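Local coordinates for SIR4-interacting protein SIF2 (Saccharomyces cerevisiae, PDB 1R5M), which antagonizes telomeric silencing in yeast as a WD-repeat subunit of the Set3C corepressor complex, at residues G34-D46 with L380-Q392. Residues are numbered along the deposited sequence; the frame is centred on the assembly and turned at random.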
loop_
_atom_site.group_PDB
_atom_site.type_symbol
_atom_site.label_atom_id
_atom_site.label_comp_id
_atom_site.label_asym_id
_atom_site.label_seq_id
_atom_site.Cartn_x
_atom_site.Cartn_y
_atom_site.Cartn_z
ATOM N N GLY A 34 -19.163 22.099 3.764
ATOM C CA GLY A 34 -20.410 22.760 3.287
ATOM C C GLY A 34 -21.087 21.992 2.167
ATOM O O GLY A 34 -22.143 22.398 1.679
ATOM N N PHE A 35 -20.481 20.879 1.764
ATOM C CA PHE A 35 -21.021 20.047 0.692
ATOM C C PHE A 35 -20.218 18.757 0.514
ATOM O O PHE A 35 -19.050 18.790 0.129
ATOM C CB PHE A 35 -21.056 20.853 -0.617
ATOM C CG PHE A 35 -21.112 20.009 -1.865
ATOM C CD1 PHE A 35 -21.977 18.922 -1.958
ATOM C CD2 PHE A 35 -20.296 20.308 -2.952
ATOM C CE1 PHE A 35 -22.024 18.147 -3.113
ATOM C CE2 PHE A 35 -20.337 19.540 -4.113
ATOM C CZ PHE A 35 -21.203 18.456 -4.192
ATOM N N VAL A 36 -20.855 17.627 0.808
ATOM C CA VAL A 36 -20.215 16.322 0.671
ATOM C C VAL A 36 -20.679 15.683 -0.631
ATOM O O VAL A 36 -21.878 15.533 -0.864
ATOM C CB VAL A 36 -20.595 15.375 1.831
ATOM C CG1 VAL A 36 -19.977 13.999 1.603
ATOM C CG2 VAL A 36 -20.129 15.958 3.160
ATOM N N LYS A 37 -19.733 15.307 -1.483
ATOM C CA LYS A 37 -20.078 14.686 -2.753
ATOM C C LYS A 37 -20.423 13.216 -2.562
ATOM O O LYS A 37 -19.829 12.535 -1.728
ATOM C CB LYS A 37 -18.911 14.812 -3.733
ATOM C CG LYS A 37 -18.525 16.249 -4.044
ATOM C CD LYS A 37 -17.318 16.305 -4.962
ATOM C CE LYS A 37 -16.848 17.738 -5.165
ATOM N NZ LYS A 37 -17.922 18.596 -5.734
ATOM N N ILE A 38 -21.402 12.737 -3.320
ATOM C CA ILE A 38 -21.796 11.336 -3.248
ATOM C C ILE A 38 -21.251 10.704 -4.525
ATOM O O ILE A 38 -21.719 10.980 -5.635
ATOM C CB ILE A 38 -23.329 11.188 -3.165
ATOM C CG1 ILE A 38 -23.856 12.011 -1.983
ATOM C CG2 ILE A 38 -23.697 9.720 -2.975
ATOM C CD1 ILE A 38 -25.369 11.977 -1.817
ATOM N N LEU A 39 -20.235 9.866 -4.351
ATOM C CA LEU A 39 -19.551 9.220 -5.462
ATOM C C LEU A 39 -20.366 8.171 -6.197
ATOM O O LEU A 39 -21.152 7.434 -5.594
ATOM C CB LEU A 39 -18.248 8.602 -4.952
ATOM C CG LEU A 39 -17.319 9.571 -4.212
ATOM C CD1 LEU A 39 -16.142 8.788 -3.649
ATOM C CD2 LEU A 39 -16.834 10.681 -5.151
ATOM N N LYS A 40 -20.161 8.102 -7.508
ATOM C CA LYS A 40 -20.869 7.144 -8.343
ATOM C C LYS A 40 -19.924 6.106 -8.929
ATOM O O LYS A 40 -18.753 6.388 -9.187
ATOM C CB LYS A 40 -21.565 7.859 -9.503
ATOM C CG LYS A 40 -20.597 8.391 -10.555
ATOM C CD LYS A 40 -21.320 9.134 -11.663
ATOM C CE LYS A 40 -20.335 9.618 -12.712
ATOM N NZ LYS A 40 -20.956 10.576 -13.665
ATOM N N GLU A 41 -20.442 4.904 -9.140
ATOM C CA GLU A 41 -19.649 3.853 -9.758
ATOM C C GLU A 41 -19.667 4.113 -11.262
ATOM O O GLU A 41 -20.705 4.478 -11.819
ATOM C CB GLU A 41 -20.262 2.482 -9.472
ATOM C CG GLU A 41 -19.721 1.377 -10.370
ATOM C CD GLU A 41 -20.326 0.024 -10.068
ATOM O OE1 GLU A 41 -19.919 -0.601 -9.066
ATOM O OE2 GLU A 41 -21.215 -0.412 -10.832
ATOM N N ILE A 42 -18.524 3.952 -11.922
ATOM C CA ILE A 42 -18.482 4.145 -13.367
ATOM C C ILE A 42 -18.191 2.833 -14.086
ATOM O O ILE A 42 -18.521 2.681 -15.261
ATOM C CB ILE A 42 -17.442 5.213 -13.796
ATOM C CG1 ILE A 42 -16.065 4.894 -13.213
ATOM C CG2 ILE A 42 -17.914 6.591 -13.364
ATOM C CD1 ILE A 42 -14.958 5.779 -13.763
ATOM N N VAL A 43 -17.575 1.887 -13.383
ATOM C CA VAL A 43 -17.279 0.580 -13.967
ATOM C C VAL A 43 -17.465 -0.529 -12.939
ATOM O O VAL A 43 -16.995 -0.430 -11.806
ATOM C CB VAL A 43 -15.829 0.493 -14.516
ATOM C CG1 VAL A 43 -15.558 -0.915 -15.039
ATOM C CG2 VAL A 43 -15.627 1.506 -15.635
ATOM N N LYS A 44 -18.180 -1.574 -13.335
ATOM C CA LYS A 44 -18.400 -2.717 -12.466
ATOM C C LYS A 44 -17.361 -3.770 -12.833
ATOM O O LYS A 44 -17.218 -4.128 -14.002
ATOM C CB LYS A 44 -19.807 -3.284 -12.666
ATOM C CG LYS A 44 -20.014 -4.649 -12.029
ATOM C CD LYS A 44 -21.439 -5.150 -12.218
ATOM C CE LYS A 44 -22.413 -4.378 -11.345
ATOM N NZ LYS A 44 -22.067 -4.499 -9.896
ATOM N N LEU A 45 -16.624 -4.248 -11.837
ATOM C CA LEU A 45 -15.602 -5.267 -12.066
ATOM C C LEU A 45 -16.091 -6.597 -11.527
ATOM O O LEU A 45 -17.135 -6.667 -10.881
ATOM C CB LEU A 45 -14.316 -4.905 -11.318
ATOM C CG LEU A 45 -13.681 -3.543 -11.593
ATOM C CD1 LEU A 45 -12.534 -3.312 -10.621
ATOM C CD2 LEU A 45 -13.195 -3.492 -13.033
ATOM N N ASP A 46 -15.349 -7.661 -11.811
ATOM C CA ASP A 46 -15.687 -8.953 -11.243
ATOM C C ASP A 46 -15.123 -8.791 -9.839
ATOM O O ASP A 46 -14.571 -7.733 -9.514
ATOM C CB ASP A 46 -14.946 -10.095 -11.948
ATOM C CG ASP A 46 -15.476 -10.364 -13.338
ATOM O OD1 ASP A 46 -16.710 -10.322 -13.513
ATOM O OD2 ASP A 46 -14.661 -10.632 -14.246
ATOM N N LEU A 380 -8.207 20.443 14.688
ATOM C CA LEU A 380 -8.972 20.839 13.513
ATOM C C LEU A 380 -9.577 19.595 12.876
ATOM O O LEU A 380 -9.022 18.504 12.978
ATOM C CB LEU A 380 -8.064 21.536 12.495
ATOM C CG LEU A 380 -7.359 22.825 12.925
ATOM C CD1 LEU A 380 -6.428 23.292 11.820
ATOM C CD2 LEU A 380 -8.395 23.892 13.247
ATOM N N PRO A 381 -10.739 19.736 12.226
ATOM C CA PRO A 381 -11.334 18.555 11.600
ATOM C C PRO A 381 -10.783 18.399 10.185
ATOM O O PRO A 381 -10.341 19.377 9.581
ATOM C CB PRO A 381 -12.819 18.889 11.603
ATOM C CG PRO A 381 -12.805 20.364 11.330
ATOM C CD PRO A 381 -11.687 20.866 12.232
ATOM N N ILE A 382 -10.768 17.177 9.664
ATOM C CA ILE A 382 -10.296 16.977 8.298
ATOM C C ILE A 382 -11.564 16.999 7.449
ATOM O O ILE A 382 -12.425 16.135 7.590
ATOM C CB ILE A 382 -9.576 15.624 8.112
ATOM C CG1 ILE A 382 -8.392 15.518 9.077
ATOM C CG2 ILE A 382 -9.064 15.511 6.679
ATOM C CD1 ILE A 382 -7.660 14.191 9.002
ATOM N N PRO A 383 -11.696 17.992 6.559
ATOM C CA PRO A 383 -12.877 18.120 5.697
ATOM C C PRO A 383 -13.233 16.858 4.920
ATOM O O PRO A 383 -12.372 16.249 4.293
ATOM C CB PRO A 383 -12.503 19.271 4.766
ATOM C CG PRO A 383 -11.584 20.104 5.607
ATOM C CD PRO A 383 -10.719 19.054 6.262
ATOM N N LEU A 384 -14.503 16.467 4.976
ATOM C CA LEU A 384 -14.971 15.299 4.241
ATOM C C LEU A 384 -15.332 15.784 2.841
ATOM O O LEU A 384 -16.245 16.591 2.666
ATOM C CB LEU A 384 -16.197 14.683 4.915
ATOM C CG LEU A 384 -16.804 13.476 4.194
ATOM C CD1 LEU A 384 -15.758 12.370 4.050
ATOM C CD2 LEU A 384 -18.010 12.971 4.977
ATOM N N TYR A 385 -14.607 15.293 1.845
ATOM C CA TYR A 385 -14.826 15.701 0.464
ATOM C C TYR A 385 -15.930 14.919 -0.235
ATOM O O TYR A 385 -16.768 15.496 -0.936
ATOM C CB TYR A 385 -13.517 15.542 -0.315
ATOM C CG TYR A 385 -13.563 16.018 -1.748
ATOM C CD1 TYR A 385 -13.682 17.373 -2.050
ATOM C CD2 TYR A 385 -13.469 15.113 -2.807
ATOM C CE1 TYR A 385 -13.705 17.816 -3.368
ATOM C CE2 TYR A 385 -13.492 15.547 -4.128
ATOM C CZ TYR A 385 -13.608 16.898 -4.401
ATOM O OH TYR A 385 -13.623 17.333 -5.705
ATOM N N ALA A 386 -15.926 13.604 -0.045
ATOM C CA ALA A 386 -16.908 12.750 -0.696
ATOM C C ALA A 386 -17.025 11.399 -0.010
ATOM O O ALA A 386 -16.149 11.002 0.757
ATOM C CB ALA A 386 -16.516 12.555 -2.155
ATOM N N SER A 387 -18.119 10.697 -0.292
ATOM C CA SER A 387 -18.359 9.377 0.278
ATOM C C SER A 387 -18.979 8.444 -0.757
ATOM O O SER A 387 -19.694 8.888 -1.659
ATOM C CB SER A 387 -19.302 9.471 1.483
ATOM O OG SER A 387 -18.756 10.255 2.526
ATOM N N TYR A 388 -18.686 7.153 -0.620
ATOM C CA TYR A 388 -19.220 6.116 -1.498
ATOM C C TYR A 388 -19.791 5.033 -0.587
ATOM O O TYR A 388 -19.097 4.534 0.301
ATOM C CB TYR A 388 -18.113 5.522 -2.374
ATOM C CG TYR A 388 -18.600 4.476 -3.354
ATOM C CD1 TYR A 388 -19.494 4.808 -4.371
ATOM C CD2 TYR A 388 -18.153 3.155 -3.277
ATOM C CE1 TYR A 388 -19.931 3.852 -5.293
ATOM C CE2 TYR A 388 -18.583 2.194 -4.189
ATOM C CZ TYR A 388 -19.470 2.548 -5.195
ATOM O OH TYR A 388 -19.885 1.604 -6.109
ATOM N N GLN A 389 -21.056 4.681 -0.801
ATOM C CA GLN A 389 -21.720 3.672 0.018
ATOM C C GLN A 389 -23.101 3.401 -0.572
ATOM O O GLN A 389 -23.588 4.158 -1.405
ATOM C CB GLN A 389 -21.861 4.197 1.458
ATOM C CG GLN A 389 -22.710 3.351 2.407
ATOM C CD GLN A 389 -22.059 2.035 2.785
ATOM O OE1 GLN A 389 -21.704 1.811 3.948
ATOM N NE2 GLN A 389 -21.898 1.157 1.809
ATOM N N SER A 390 -23.716 2.303 -0.153
ATOM C CA SER A 390 -25.060 1.970 -0.604
ATOM C C SER A 390 -25.637 0.991 0.401
ATOM O O SER A 390 -24.897 0.280 1.090
ATOM C CB SER A 390 -25.049 1.344 -2.001
ATOM O OG SER A 390 -24.892 -0.061 -1.940
ATOM N N SER A 391 -26.958 0.965 0.497
ATOM C CA SER A 391 -27.622 0.073 1.432
ATOM C C SER A 391 -28.016 -1.243 0.774
ATOM O O SER A 391 -28.749 -2.029 1.362
ATOM C CB SER A 391 -28.867 0.754 2.010
ATOM O OG SER A 391 -29.782 1.100 0.984
ATOM N N GLN A 392 -27.509 -1.500 -0.430
ATOM C CA GLN A 392 -27.862 -2.730 -1.135
ATOM C C GLN A 392 -27.018 -3.958 -0.778
ATOM O O GLN A 392 -27.307 -5.069 -1.229
ATOM C CB GLN A 392 -27.873 -2.485 -2.648
ATOM C CG GLN A 392 -29.199 -1.893 -3.158
ATOM C CD GLN A 392 -29.582 -0.589 -2.472
ATOM O OE1 GLN A 392 -29.031 0.472 -2.770
ATOM N NE2 GLN A 392 -30.531 -0.665 -1.546
HETATM O O HOH W 1 -17.025 18.177 -1.304
HETATM O O HOH W 2 -22.290 6.384 -3.208
#
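Leu39 packs against Ala386, with CD2 of Leu39 3.5 Å from CB of Ala386. CB and CD1 of Leu39 meet CB of Tyr388. Ile423 and Pro424 also touch the buried Leu39 side chain. Lys37 lies across Tyr385, its CD over one face and 4.2 Å from the centroid of the Tyr385 ring, a CH-pi contact. The Tyr385 ring swings back to the Lys37 side chain with CG anti to the backbone N (chi1 -176°), although its CB points away. The ring also makes a cation-pi contact with Lys344, and its OH hydrogen-bonds Pro424 O. Cutting Tyr385 back to an alanine is likely to leave the Lys37 methylenes without their ring and Pro424 O without this donor. Strand 37-44 runs antiparallel to 419-422 and completes the last blade, as in the Velcro closure of WD40 propellers. Its first part, 37-38, pairs in parallel with 386-387 of the preceding blade's outer strand. Lys37 N points almost straight at Tyr385 O (3.0 Å, 171°). Ser387 N donates to Lys37 O, and Leu39 N to Ser387 O. A water bridges Phe35 O and Tyr385 O. Leu39 O lies in the plane of the Tyr388 ring, 3.3 Å from CD1 of Tyr388. Tyr388 OH and Glu41 OE1 both hydrogen-bond Ser419 OG.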